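Local coordinates for protein Non-reducing end beta-L-arabinofuranosidase (Bacteroides thetaiotaomicron, PDB 5MQO) that probably hydrolyses terminal sugar linkages of plant pectin as a family GH127 glycoside hydrolase, probably acting as an aceric acidase, at residues D279-R284 / A297-Y302; I285-Q290 / K321-I326; Y291-H296 / Q365-P370; T338-A343 / C383-N388. All blocks are in the same frame, centred on the assembly; numbering follows the deposited sequence.

Interaction 1 (D279-R284 / A297-Y302)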
loop_
_atom_site.group_PDB
_atom_site.type_symbol
_atom_site.label_atom_id
_atom_site.label_comp_id
_atom_site.label_asym_id
_atom_site.label_seq_id
_atom_site.Cartn_x
_atom_site.Cartn_y
_atom_site.Cartn_z
ATOM N N ASP A 279 22.174 7.440 -7.280
ATOM C CA ASP A 279 21.426 6.941 -6.128
ATOM C C ASP A 279 19.922 7.180 -6.360
ATOM O O ASP A 279 19.093 6.338 -6.107
ATOM C CB ASP A 279 21.889 7.647 -4.838
ATOM C CG ASP A 279 23.331 7.313 -4.451
ATOM O OD1 ASP A 279 23.901 6.343 -5.035
ATOM O OD2 ASP A 279 23.877 8.040 -3.550
ATOM N N ASP A 280 19.607 8.342 -6.889
ATOM C CA ASP A 280 18.246 8.768 -7.134
ATOM C C ASP A 280 17.492 7.808 -8.032
ATOM O O ASP A 280 16.324 7.555 -7.780
ATOM C CB ASP A 280 18.251 10.179 -7.723
ATOM C CG ASP A 280 16.936 10.866 -7.584
ATOM O OD1 ASP A 280 16.260 10.775 -6.513
ATOM O OD2 ASP A 280 16.587 11.557 -8.546
ATOM N N ASN A 281 18.162 7.237 -9.039
ATOM C CA ASN A 281 17.588 6.121 -9.824
ATOM C C ASN A 281 18.084 4.714 -9.399
ATOM O O ASN A 281 18.003 3.759 -10.195
ATOM C CB ASN A 281 17.781 6.346 -11.329
ATOM C CG ASN A 281 16.999 5.338 -12.176
ATOM O OD1 ASN A 281 15.817 5.031 -11.909
ATOM N ND2 ASN A 281 17.675 4.782 -13.196
ATOM N N GLN A 282 18.528 4.574 -8.141
ATOM C CA GLN A 282 19.058 3.316 -7.589
ATOM C C GLN A 282 19.975 2.566 -8.591
ATOM O O GLN A 282 19.878 1.336 -8.723
ATOM C CB GLN A 282 17.919 2.383 -7.150
ATOM C CG GLN A 282 16.887 2.957 -6.202
ATOM C CD GLN A 282 16.009 4.055 -6.792
ATOM O OE1 GLN A 282 15.530 3.952 -7.924
ATOM N NE2 GLN A 282 15.808 5.130 -6.024
ATOM N N ASP A 283 20.828 3.296 -9.323
ATOM C CA ASP A 283 21.665 2.666 -10.348
ATOM C C ASP A 283 23.092 3.229 -10.427
ATOM O O ASP A 283 23.712 3.149 -11.494
ATOM C CB ASP A 283 20.937 2.616 -11.741
ATOM C CG ASP A 283 20.897 3.971 -12.508
ATOM O OD1 ASP A 283 21.265 5.036 -11.954
ATOM O OD2 ASP A 283 20.468 3.965 -13.702
ATOM N N ARG A 284 23.604 3.780 -9.313
ATOM C CA ARG A 284 25.008 4.217 -9.221
ATOM C C ARG A 284 25.898 2.977 -9.213
ATOM O O ARG A 284 26.928 2.935 -9.892
ATOM C CB ARG A 284 25.294 5.063 -7.961
ATOM C CG ARG A 284 26.657 5.764 -7.978
ATOM C CD ARG A 284 27.297 5.951 -6.603
ATOM N NE ARG A 284 26.692 7.031 -5.805
ATOM C CZ ARG A 284 27.140 8.292 -5.702
ATOM N NH1 ARG A 284 28.209 8.692 -6.353
ATOM N NH2 ARG A 284 26.503 9.181 -4.932
ATOM N N ALA A 297 11.660 7.391 -3.930
ATOM C CA ALA A 297 11.117 6.259 -3.193
ATOM C C ALA A 297 10.195 5.350 -4.023
ATOM O O ALA A 297 10.150 4.151 -3.825
ATOM C CB ALA A 297 10.467 6.721 -1.901
ATOM N N VAL A 298 9.499 5.931 -4.983
ATOM C CA VAL A 298 8.638 5.185 -5.906
ATOM C C VAL A 298 9.520 4.237 -6.736
ATOM O O VAL A 298 9.293 3.027 -6.758
ATOM C CB VAL A 298 7.814 6.107 -6.873
ATOM C CG1 VAL A 298 6.809 5.273 -7.666
ATOM C CG2 VAL A 298 7.066 7.202 -6.142
ATOM N N ARG A 299 10.529 4.799 -7.401
ATOM C CA ARG A 299 11.463 4.016 -8.197
ATOM C C ARG A 299 12.103 2.921 -7.341
ATOM O O ARG A 299 12.162 1.770 -7.754
ATOM C CB ARG A 299 12.520 4.918 -8.838
ATOM C CG ARG A 299 11.994 5.893 -9.909
ATOM C CD ARG A 299 13.094 6.521 -10.767
ATOM N NE ARG A 299 13.063 7.994 -10.799
ATOM C CZ ARG A 299 14.024 8.795 -11.325
ATOM N NH1 ARG A 299 15.129 8.313 -11.924
ATOM N NH2 ARG A 299 13.875 10.114 -11.272
ATOM N N ALA A 300 12.529 3.283 -6.134
ATOM C CA ALA A 300 13.120 2.351 -5.177
ATOM C C ALA A 300 12.202 1.173 -4.862
ATOM O O ALA A 300 12.548 -0.001 -4.998
ATOM C CB ALA A 300 13.418 3.088 -3.890
ATOM N N ASN A 301 11.024 1.512 -4.391
ATOM C CA ASN A 301 10.148 0.523 -3.859
ATOM C C ASN A 301 9.625 -0.374 -4.981
ATOM O O ASN A 301 9.596 -1.585 -4.793
ATOM C CB ASN A 301 9.028 1.173 -3.079
ATOM C CG ASN A 301 9.472 1.708 -1.733
ATOM O OD1 ASN A 301 10.574 1.437 -1.250
ATOM N ND2 ASN A 301 8.582 2.464 -1.095
ATOM N N TYR A 302 9.270 0.194 -6.142
ATOM C CA TYR A 302 8.853 -0.619 -7.302
ATOM C C TYR A 302 9.972 -1.544 -7.789
ATOM O O TYR A 302 9.700 -2.681 -8.143
ATOM C CB TYR A 302 8.273 0.238 -8.453
ATOM C CG TYR A 302 6.819 0.627 -8.244
ATOM C CD1 TYR A 302 5.801 -0.209 -8.642
ATOM C CD2 TYR A 302 6.470 1.788 -7.605
ATOM C CE1 TYR A 302 4.461 0.116 -8.433
ATOM C CE2 TYR A 302 5.146 2.124 -7.394
ATOM C CZ TYR A 302 4.138 1.288 -7.813
ATOM O OH TYR A 302 2.816 1.625 -7.602
#
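R299 and N281 make the one hydrogen bond between 279-284 and the start of helix 297-314. R299 NH1 donates a weak hydrogen bond to N281 OD1 at 3.4 Å. The bond is long but nearly straight, at 172° at the hydrogen. N281 OD1 lies at the edge of the guanidinium and also touches R299 CD at 3.3 Å. The amide and guanidinium planes are 48° apart. N281 reaches this place because its CG is anti to the backbone N (chi1 -170°). The other end of its amide is tethered too, by a weak bond from N281 ND2 to D283 OD2 of 3.0 Å. D280 adds its carbonyl oxygen over one face of the guanidinium. D280 OD2 lies 4.1 Å from R299 NH2, well out of the guanidinium plane, so at most a charge attraction is likely there; no N-H points at the oxygen. The firmer tie of the D280 carboxylate is to the backbone N of H364.

Packing comes next. The Q282 chain is bent at its second torsion, and its amide lies against the helix. Q282 OE1 touches R299 CB at 3.3 Å, and Q282 NE2 lies 3.8 Å from A300 CB. D279 to Q282 form a type I beta turn, closed by Q282 N to D279 O at 2.8 Å. R284 holds D279 side-on through NE and NH2.

Strand 361-364 borders the contact, with V363 against D280 and H364 against R299. Helix 382-399 packs on A297, V298 and N301 of helix 297-314.

Interaction 2 (I285-Q290 / K321-I326)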
loop_
_atom_site.group_PDB
_atom_site.type_symbol
_atom_site.label_atom_id
_atom_site.label_comp_id
_atom_site.label_asym_id
_atom_site.label_seq_id
_atom_site.Cartn_x
_atom_site.Cartn_y
_atom_site.Cartn_z
ATOM N N ILE A 285 25.460 1.974 -8.462
ATOM C CA ILE A 285 26.155 0.696 -8.284
ATOM C C ILE A 285 25.210 -0.437 -8.683
ATOM O O ILE A 285 24.000 -0.245 -8.712
ATOM C CB ILE A 285 26.657 0.537 -6.818
ATOM C CG1 ILE A 285 25.489 0.262 -5.821
ATOM C CG2 ILE A 285 27.452 1.782 -6.411
ATOM C CD1 ILE A 285 25.836 0.393 -4.349
ATOM N N PRO A 286 25.750 -1.621 -9.002
ATOM C CA PRO A 286 24.878 -2.761 -9.312
ATOM C C PRO A 286 23.879 -3.121 -8.225
ATOM O O PRO A 286 24.084 -2.796 -7.076
ATOM C CB PRO A 286 25.879 -3.897 -9.492
ATOM C CG PRO A 286 27.053 -3.197 -10.067
ATOM C CD PRO A 286 27.157 -1.954 -9.265
ATOM N N PHE A 287 22.805 -3.806 -8.580
ATOM C CA PHE A 287 21.806 -4.147 -7.581
ATOM C C PHE A 287 22.358 -5.035 -6.486
ATOM O O PHE A 287 21.992 -4.873 -5.328
ATOM C CB PHE A 287 20.538 -4.762 -8.157
ATOM C CG PHE A 287 19.536 -5.064 -7.099
ATOM C CD1 PHE A 287 18.858 -4.029 -6.466
ATOM C CD2 PHE A 287 19.348 -6.370 -6.639
ATOM C CE1 PHE A 287 17.948 -4.301 -5.431
ATOM C CE2 PHE A 287 18.474 -6.647 -5.592
ATOM C CZ PHE A 287 17.768 -5.625 -4.992
ATOM N N ARG A 288 23.266 -5.937 -6.823
ATOM C CA ARG A 288 23.725 -6.926 -5.838
ATOM C C ARG A 288 24.639 -6.334 -4.779
ATOM O O ARG A 288 24.852 -6.960 -3.751
ATOM C CB ARG A 288 24.347 -8.127 -6.541
ATOM C CG ARG A 288 23.326 -8.838 -7.412
ATOM C CD ARG A 288 23.859 -10.101 -8.086
ATOM N NE ARG A 288 22.777 -10.875 -8.692
ATOM C CZ ARG A 288 22.109 -10.526 -9.800
ATOM N NH1 ARG A 288 22.382 -9.398 -10.488
ATOM N NH2 ARG A 288 21.134 -11.318 -10.237
ATOM N N ASP A 289 25.137 -5.120 -5.018
ATOM C CA ASP A 289 25.922 -4.353 -4.029
ATOM C C ASP A 289 25.065 -3.492 -3.113
ATOM O O ASP A 289 25.579 -2.969 -2.154
ATOM C CB ASP A 289 26.968 -3.454 -4.722
ATOM C CG ASP A 289 27.950 -4.246 -5.583
ATOM O OD1 ASP A 289 28.591 -5.183 -5.057
ATOM O OD2 ASP A 289 28.081 -3.933 -6.788
ATOM N N GLN A 290 23.777 -3.342 -3.407
ATOM C CA GLN A 290 22.873 -2.489 -2.636
ATOM C C GLN A 290 22.309 -3.233 -1.468
ATOM O O GLN A 290 21.610 -4.227 -1.666
ATOM C CB GLN A 290 21.702 -2.023 -3.492
ATOM C CG GLN A 290 22.094 -1.047 -4.592
ATOM C CD GLN A 290 20.916 -0.657 -5.477
ATOM O OE1 GLN A 290 19.789 -0.435 -5.007
ATOM N NE2 GLN A 290 21.187 -0.540 -6.766
ATOM N N LYS A 321 19.295 -11.797 0.006
ATOM C CA LYS A 321 20.268 -11.128 0.895
ATOM C C LYS A 321 20.173 -9.593 0.773
ATOM O O LYS A 321 20.231 -8.892 1.769
ATOM C CB LYS A 321 21.710 -11.627 0.653
ATOM C CG LYS A 321 22.358 -12.291 1.872
ATOM C CD LYS A 321 23.277 -13.489 1.565
ATOM C CE LYS A 321 23.448 -14.342 2.833
ATOM N NZ LYS A 321 24.693 -15.163 2.839
ATOM N N ASN A 322 20.003 -9.102 -0.451
ATOM C CA ASN A 322 19.795 -7.692 -0.698
ATOM C C ASN A 322 18.433 -7.273 -0.223
ATOM O O ASN A 322 18.316 -6.294 0.497
ATOM C CB ASN A 322 19.965 -7.352 -2.177
ATOM C CG ASN A 322 21.369 -7.654 -2.679
ATOM O OD1 ASN A 322 21.568 -8.603 -3.422
ATOM N ND2 ASN A 322 22.351 -6.854 -2.258
ATOM N N LEU A 323 17.403 -8.018 -0.583
ATOM C CA LEU A 323 16.029 -7.575 -0.300
ATOM C C LEU A 323 15.759 -7.523 1.180
ATOM O O LEU A 323 15.070 -6.602 1.625
ATOM C CB LEU A 323 14.981 -8.429 -1.005
ATOM C CG LEU A 323 14.913 -8.302 -2.537
ATOM C CD1 LEU A 323 13.970 -9.365 -3.113
ATOM C CD2 LEU A 323 14.510 -6.900 -2.986
ATOM N N THR A 324 16.330 -8.452 1.960
ATOM C CA THR A 324 16.129 -8.427 3.437
ATOM C C THR A 324 16.901 -7.331 4.188
ATOM O O THR A 324 16.372 -6.825 5.123
ATOM C CB THR A 324 16.290 -9.813 4.127
ATOM O OG1 THR A 324 17.563 -10.374 3.841
ATOM C CG2 THR A 324 15.300 -10.762 3.605
ATOM N N SER A 325 18.089 -6.909 3.793
ATOM C CA SER A 325 18.665 -5.727 4.479
ATOM C C SER A 325 18.049 -4.407 4.001
ATOM O O SER A 325 18.016 -3.444 4.755
ATOM C CB SER A 325 20.218 -5.672 4.509
ATOM O OG SER A 325 20.736 -6.025 3.261
ATOM N N ILE A 326 17.567 -4.366 2.763
ATOM C CA ILE A 326 16.868 -3.179 2.249
ATOM C C ILE A 326 15.514 -3.042 2.980
ATOM O O ILE A 326 15.129 -1.941 3.386
ATOM C CB ILE A 326 16.679 -3.237 0.702
ATOM C CG1 ILE A 326 18.025 -3.198 0.023
ATOM C CG2 ILE A 326 15.883 -2.043 0.174
ATOM C CD1 ILE A 326 17.963 -3.400 -1.478
#
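N322 supplies both hydrogen bonds of this contact, and both leave from ND2. One N-H goes to R288 O at 2.9 Å, with an angle of 157° at the hydrogen. The other goes to Q290 O at 2.8 Å and is more bent, at 142°. In both cases the nitrogen sits above the carbonyl plane and not on a lone pair. R288 O belongs to the 3-10 segment 287-289, and Q290 O comes just after it. N322 OD1 is held as well, by Q318 NE2 one turn earlier on helix 317-333. The amide is therefore fixed in its rotation from both ends. The side chain of Q290 takes Q282 O as its main partner, through NE2.

The apolar contacts centre on F287. A chi1 of -179° turns its ring away from its own backbone N and toward the helix. L323 CD2 meets the ring at its edge, 4.0 Å from F287 CZ. I326 CD1 approaches obliquely, 4.1 Å from F287 CE1. N322 CB lies 3.8 Å from F287 CE2, so the CB of the asparagine packs on the ring while its amide bonds to the loop. I326 CD1 also touches Q290 O at 3.7 Å. Behind these, V307 of helix 297-314 covers both F287 and L323.

R288, at the border, turns its guanidinium to D269 and E316 in salt bridges.

The chemistry is thus divided: one buried amide satisfies two loop carbonyls, and a phenylalanine beside it anchors the same loop in the apolar layer between helices 297-314 and 317-333.

Interaction 3 (Y291-H296 / Q365-P370)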
loop_
_atom_site.group_PDB
_atom_site.type_symbol
_atom_site.label_atom_id
_atom_site.label_comp_id
_atom_site.label_asym_id
_atom_site.label_seq_id
_atom_site.Cartn_x
_atom_site.Cartn_y
_atom_site.Cartn_z
ATOM N N TYR A 291 22.590 -2.765 -0.252
ATOM C CA TYR A 291 22.028 -3.360 0.973
ATOM C C TYR A 291 21.234 -2.330 1.810
ATOM O O TYR A 291 20.934 -2.569 2.994
ATOM C CB TYR A 291 23.148 -3.992 1.822
ATOM C CG TYR A 291 23.836 -5.148 1.174
ATOM C CD1 TYR A 291 23.336 -6.463 1.329
ATOM C CD2 TYR A 291 24.991 -4.962 0.394
ATOM C CE1 TYR A 291 23.971 -7.562 0.744
ATOM C CE2 TYR A 291 25.634 -6.059 -0.225
ATOM C CZ TYR A 291 25.121 -7.359 -0.043
ATOM O OH TYR A 291 25.731 -8.456 -0.614
ATOM N N ARG A 292 20.888 -1.201 1.184
ATOM C CA ARG A 292 20.163 -0.125 1.829
ATOM C C ARG A 292 19.174 0.534 0.823
ATOM O O ARG A 292 19.353 0.452 -0.408
ATOM C CB ARG A 292 21.192 0.860 2.411
ATOM C CG ARG A 292 21.975 0.310 3.614
ATOM C CD ARG A 292 23.000 1.305 4.166
ATOM N NE ARG A 292 23.445 1.062 5.564
ATOM C CZ ARG A 292 24.268 1.872 6.269
ATOM N NH1 ARG A 292 24.770 2.989 5.727
ATOM N NH2 ARG A 292 24.592 1.579 7.538
ATOM N N ALA A 293 18.116 1.155 1.347
ATOM C CA ALA A 293 17.174 1.945 0.531
ATOM C C ALA A 293 17.842 3.219 0.097
ATOM O O ALA A 293 18.615 3.771 0.862
ATOM C CB ALA A 293 15.921 2.277 1.317
ATOM N N MET A 294 17.500 3.741 -1.081
ATOM C CA MET A 294 18.329 4.760 -1.688
ATOM C C MET A 294 17.757 6.112 -2.095
ATOM O O MET A 294 18.170 7.166 -1.532
ATOM C CB MET A 294 18.989 4.150 -2.894
ATOM C CG MET A 294 20.311 4.800 -3.221
ATOM S SD MET A 294 21.377 3.574 -3.934
ATOM C CE MET A 294 22.114 2.744 -2.511
ATOM N N GLY A 295 16.903 6.148 -3.115
ATOM C CA GLY A 295 16.697 7.471 -3.776
ATOM C C GLY A 295 15.260 7.897 -3.869
ATOM O O GLY A 295 14.583 7.917 -2.870
ATOM N N HIS A 296 14.814 8.247 -5.071
ATOM C CA HIS A 296 13.394 8.432 -5.367
ATOM C C HIS A 296 12.574 7.201 -4.889
ATOM O O HIS A 296 12.762 6.106 -5.410
ATOM C CB HIS A 296 13.225 8.631 -6.873
ATOM C CG HIS A 296 11.850 9.042 -7.288
ATOM N ND1 HIS A 296 11.589 10.250 -7.890
ATOM C CD2 HIS A 296 10.666 8.405 -7.208
ATOM C CE1 HIS A 296 10.299 10.349 -8.148
ATOM N NE2 HIS A 296 9.717 9.237 -7.743
ATOM N N GLN A 365 12.131 13.453 -3.977
ATOM C CA GLN A 365 10.977 12.608 -3.663
ATOM C C GLN A 365 11.542 11.294 -3.163
ATOM O O GLN A 365 11.226 10.196 -3.654
ATOM C CB GLN A 365 10.080 12.461 -4.893
ATOM C CG GLN A 365 10.005 13.739 -5.732
ATOM C CD GLN A 365 8.758 13.860 -6.583
ATOM O OE1 GLN A 365 8.136 12.873 -6.947
ATOM N NE2 GLN A 365 8.383 15.089 -6.887
ATOM N N SER A 366 12.393 11.459 -2.154
ATOM C CA SER A 366 13.437 10.507 -1.847
ATOM C C SER A 366 13.598 10.120 -0.377
ATOM O O SER A 366 13.287 10.890 0.552
ATOM C CB SER A 366 14.774 11.065 -2.347
ATOM O OG SER A 366 15.861 10.263 -1.940
ATOM N N TYR A 367 14.146 8.915 -0.199
ATOM C CA TYR A 367 14.598 8.440 1.087
ATOM C C TYR A 367 15.681 9.385 1.564
ATOM O O TYR A 367 16.363 9.955 0.761
ATOM C CB TYR A 367 15.142 7.005 0.959
ATOM C CG TYR A 367 14.083 5.923 0.887
ATOM C CD1 TYR A 367 13.256 5.670 1.984
ATOM C CD2 TYR A 367 13.907 5.127 -0.264
ATOM C CE1 TYR A 367 12.271 4.676 1.951
ATOM C CE2 TYR A 367 12.932 4.126 -0.299
ATOM C CZ TYR A 367 12.114 3.908 0.821
ATOM O OH TYR A 367 11.136 2.938 0.844
ATOM N N GLY A 368 15.816 9.550 2.876
ATOM C CA GLY A 368 16.835 10.428 3.514
ATOM C C GLY A 368 17.814 9.596 4.302
ATOM O O GLY A 368 17.917 8.376 4.048
ATOM N N ARG A 369 18.542 10.246 5.223
ATOM C CA ARG A 369 19.446 9.582 6.176
ATOM C C ARG A 369 18.648 8.669 7.085
ATOM O O ARG A 369 17.460 8.908 7.294
ATOM C CB ARG A 369 20.136 10.589 7.104
ATOM C CG ARG A 369 21.204 11.503 6.472
ATOM C CD ARG A 369 21.962 12.337 7.532
ATOM N NE ARG A 369 21.080 12.717 8.648
ATOM C CZ ARG A 369 20.295 13.784 8.662
ATOM N NH1 ARG A 369 20.287 14.645 7.659
ATOM N NH2 ARG A 369 19.518 14.012 9.699
ATOM N N PRO A 370 19.284 7.629 7.647
ATOM C CA PRO A 370 18.614 6.845 8.668
ATOM C C PRO A 370 18.039 7.738 9.791
ATOM O O PRO A 370 18.653 8.755 10.166
ATOM C CB PRO A 370 19.733 5.940 9.224
ATOM C CG PRO A 370 20.851 5.978 8.239
ATOM C CD PRO A 370 20.543 7.008 7.204
#
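H296 and S366 form a single antiparallel beta bridge, with their CA atoms 4.1 Å apart. They are a non-hydrogen-bonded pair. The bonds flank them, and one of these is Y367 N to G295 O at 2.9 Å, 155° at the hydrogen. The close approach brings CA-H...O contacts as well. S366 CA is 3.0 Å from G295 O, and H296 CA is 3.3 Å from Q365 O. S366 of the bridge also belongs to a G1 beta bulge, in which Q365 and S366 both face L344.

Two CH-pi contacts frame the bridge. At one end the methyl group of A293 sits over the face of Y367, with CB 3.9 Å from the ring centroid and 14° off the normal. At the other end Q365 CB lies over the face of the H296 ring, 4.2 Å from its centroid. The H296 and Q365 side chains run alongside each other in the same direction. The trans first torsion of H296 (chi1 -171°) swings the imidazole over to the glutamine.

The next shell sets these groups in place. H296 is the N-cap residue of helix 297-314, and H364 meets its ring edge-to-face. Y367 OH is hydrogen-bonded to N301 OD1 on that helix, so the tyrosine links the 365-370 side of the bridge to helix 297-314. A297, A300 and I330 pack against its ring. A293 N is held by the carboxylate of D329.

On the imidazole side, the carbonyl oxygen of Q365 hovers 3.8 Å above the plane of the H296 ring, displaced toward its rim.

Interaction 4 (T338-A343 / C383-N388)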
loop_
_atom_site.group_PDB
_atom_site.type_symbol
_atom_site.label_atom_id
_atom_site.label_comp_id
_atom_site.label_asym_id
_atom_site.label_seq_id
_atom_site.Cartn_x
_atom_site.Cartn_y
_atom_site.Cartn_z
ATOM N N THR A 338 3.034 5.699 9.459
ATOM C CA THR A 338 1.945 5.377 8.541
ATOM C C THR A 338 2.321 4.459 7.369
ATOM O O THR A 338 1.483 4.174 6.501
ATOM C CB THR A 338 1.415 6.685 7.911
ATOM O OG1 THR A 338 2.459 7.346 7.183
ATOM C CG2 THR A 338 0.906 7.629 8.979
ATOM N N GLY A 339 3.575 4.014 7.320
ATOM C CA GLY A 339 4.083 3.171 6.207
ATOM C C GLY A 339 4.631 3.957 5.019
ATOM O O GLY A 339 5.179 3.379 4.088
ATOM N N ALA A 340 4.528 5.282 5.073
ATOM C CA ALA A 340 4.842 6.102 3.912
ATOM C C ALA A 340 6.342 6.207 3.789
ATOM O O ALA A 340 7.046 6.043 4.780
ATOM C CB ALA A 340 4.203 7.480 4.006
ATOM N N CYS A 341 6.809 6.453 2.571
ATOM C CA CYS A 341 8.205 6.456 2.289
ATOM C C CYS A 341 8.609 7.711 1.496
ATOM O O CYS A 341 7.965 8.074 0.516
ATOM C CB CYS A 341 8.565 5.173 1.529
ATOM S SG CYS A 341 8.220 3.633 2.431
ATOM N N GLY A 342 9.704 8.332 1.916
ATOM C CA GLY A 342 10.287 9.451 1.224
ATOM C C GLY A 342 10.108 10.712 2.044
ATOM O O GLY A 342 9.071 11.345 2.000
ATOM N N ALA A 343 11.165 11.038 2.771
ATOM C CA ALA A 343 11.303 12.180 3.648
ATOM C C ALA A 343 11.699 13.486 2.991
ATOM O O ALA A 343 11.560 14.535 3.625
ATOM C CB ALA A 343 12.392 11.852 4.641
ATOM N N CYS A 383 2.207 6.954 -4.334
ATOM C CA CYS A 383 2.658 5.810 -5.110
ATOM C C CYS A 383 3.863 5.139 -4.477
ATOM O O CYS A 383 4.075 3.955 -4.686
ATOM C CB CYS A 383 2.992 6.222 -6.556
ATOM S SG CYS A 383 1.561 6.682 -7.583
ATOM N N ALA A 384 4.665 5.890 -3.734
ATOM C CA ALA A 384 5.825 5.322 -3.022
ATOM C C ALA A 384 5.318 4.408 -1.924
ATOM O O ALA A 384 5.943 3.374 -1.613
ATOM C CB ALA A 384 6.706 6.422 -2.410
ATOM N N ASN A 385 4.185 4.811 -1.345
ATOM C CA ASN A 385 3.594 4.109 -0.219
ATOM C C ASN A 385 2.914 2.822 -0.757
ATOM O O ASN A 385 3.012 1.769 -0.167
ATOM C CB ASN A 385 2.630 5.031 0.506
ATOM C CG ASN A 385 3.207 6.435 0.746
ATOM O OD1 ASN A 385 4.412 6.648 0.656
ATOM N ND2 ASN A 385 2.333 7.404 1.030
ATOM N N ILE A 386 2.297 2.924 -1.929
ATOM C CA ILE A 386 1.775 1.772 -2.673
ATOM C C ILE A 386 2.917 0.843 -3.054
ATOM O O ILE A 386 2.740 -0.364 -3.124
ATOM C CB ILE A 386 1.025 2.217 -3.964
ATOM C CG1 ILE A 386 -0.244 2.992 -3.590
ATOM C CG2 ILE A 386 0.697 1.024 -4.884
ATOM C CD1 ILE A 386 -0.962 3.643 -4.750
ATOM N N GLY A 387 4.068 1.426 -3.356
ATOM C CA GLY A 387 5.250 0.650 -3.676
ATOM C C GLY A 387 5.700 -0.195 -2.504
ATOM O O GLY A 387 5.917 -1.389 -2.652
ATOM N N ASN A 388 5.835 0.430 -1.339
ATOM C CA ASN A 388 6.192 -0.284 -0.116
ATOM C C ASN A 388 5.158 -1.397 0.177
ATOM O O ASN A 388 5.527 -2.479 0.638
ATOM C CB ASN A 388 6.268 0.686 1.051
ATOM C CG ASN A 388 6.958 0.100 2.275
ATOM O OD1 ASN A 388 7.905 -0.700 2.189
ATOM N ND2 ASN A 388 6.511 0.542 3.441
#
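A340 and N385 come within 4.8 Å at their CA atoms, where the irregular segment 338-343, with glycines at positive phi at G339 and G342, passes beside helix 382-399. N385 and N388, one helical turn apart, each pin the loop backbone. N385 OD1 accepts a hydrogen bond from C341 N at 3.1 Å, with 162° at the hydrogen. The donor comes in from over the amide, 45° out of the plane of that side-chain carbonyl. N385 ND2 is held by S415 O and N380 O, which fixes the amide flip. The flat amide also meets A340 CB, which lies 3.5 Å from N385 OD1.

N388 works in the other sense, as donor. Its ND2 reaches G339 O at 3.2 Å, in the carbonyl plane and on a lone pair. With chi1 at -166°, N388 CG lies opposite its backbone N and the amide extends toward the loop.

All this lies inside the GH127 catalytic domain, of the six-hairpin clan, whose helices pair into an alpha-helical barrel. The loop joins helix 317-333 to strand 347-349, and the asparagines tie it to a helix from later in the chain. The same helix carries C383, joined by a disulfide to C458.

Smaller contacts complete the interface. C341 SG lies 3.7 Å from N388 ND2, and A384 CB is 3.6 Å from C341 O. The backbone oxygen of A384 is taken by N301 ND2 of helix 297-314.

Overall arrangement
The single loop 279-296 supplies one side of interactions 1, 2 and 3, and helix 297-314 follows it directly. Interactions 1 and 3 are the closest pair, with centres about 8 Å apart. A297 N bonds to Q365 O at 2.9 Å, which completes the bridge of interaction 3. N301 joins three contacts: its OD1 is 2.6 Å from Y367 OH, and its ND2 is 2.8 Å from A384 O in interaction 4. Interaction 2 is tied to interaction 1 through Q290 NE2 and Q282 O, 3.0 Å apart. Interactions 2 and 4 do not touch, their nearest atoms being about 7 Å apart. Interaction 4 lies nearest the chain's centre, about 7 Å from it.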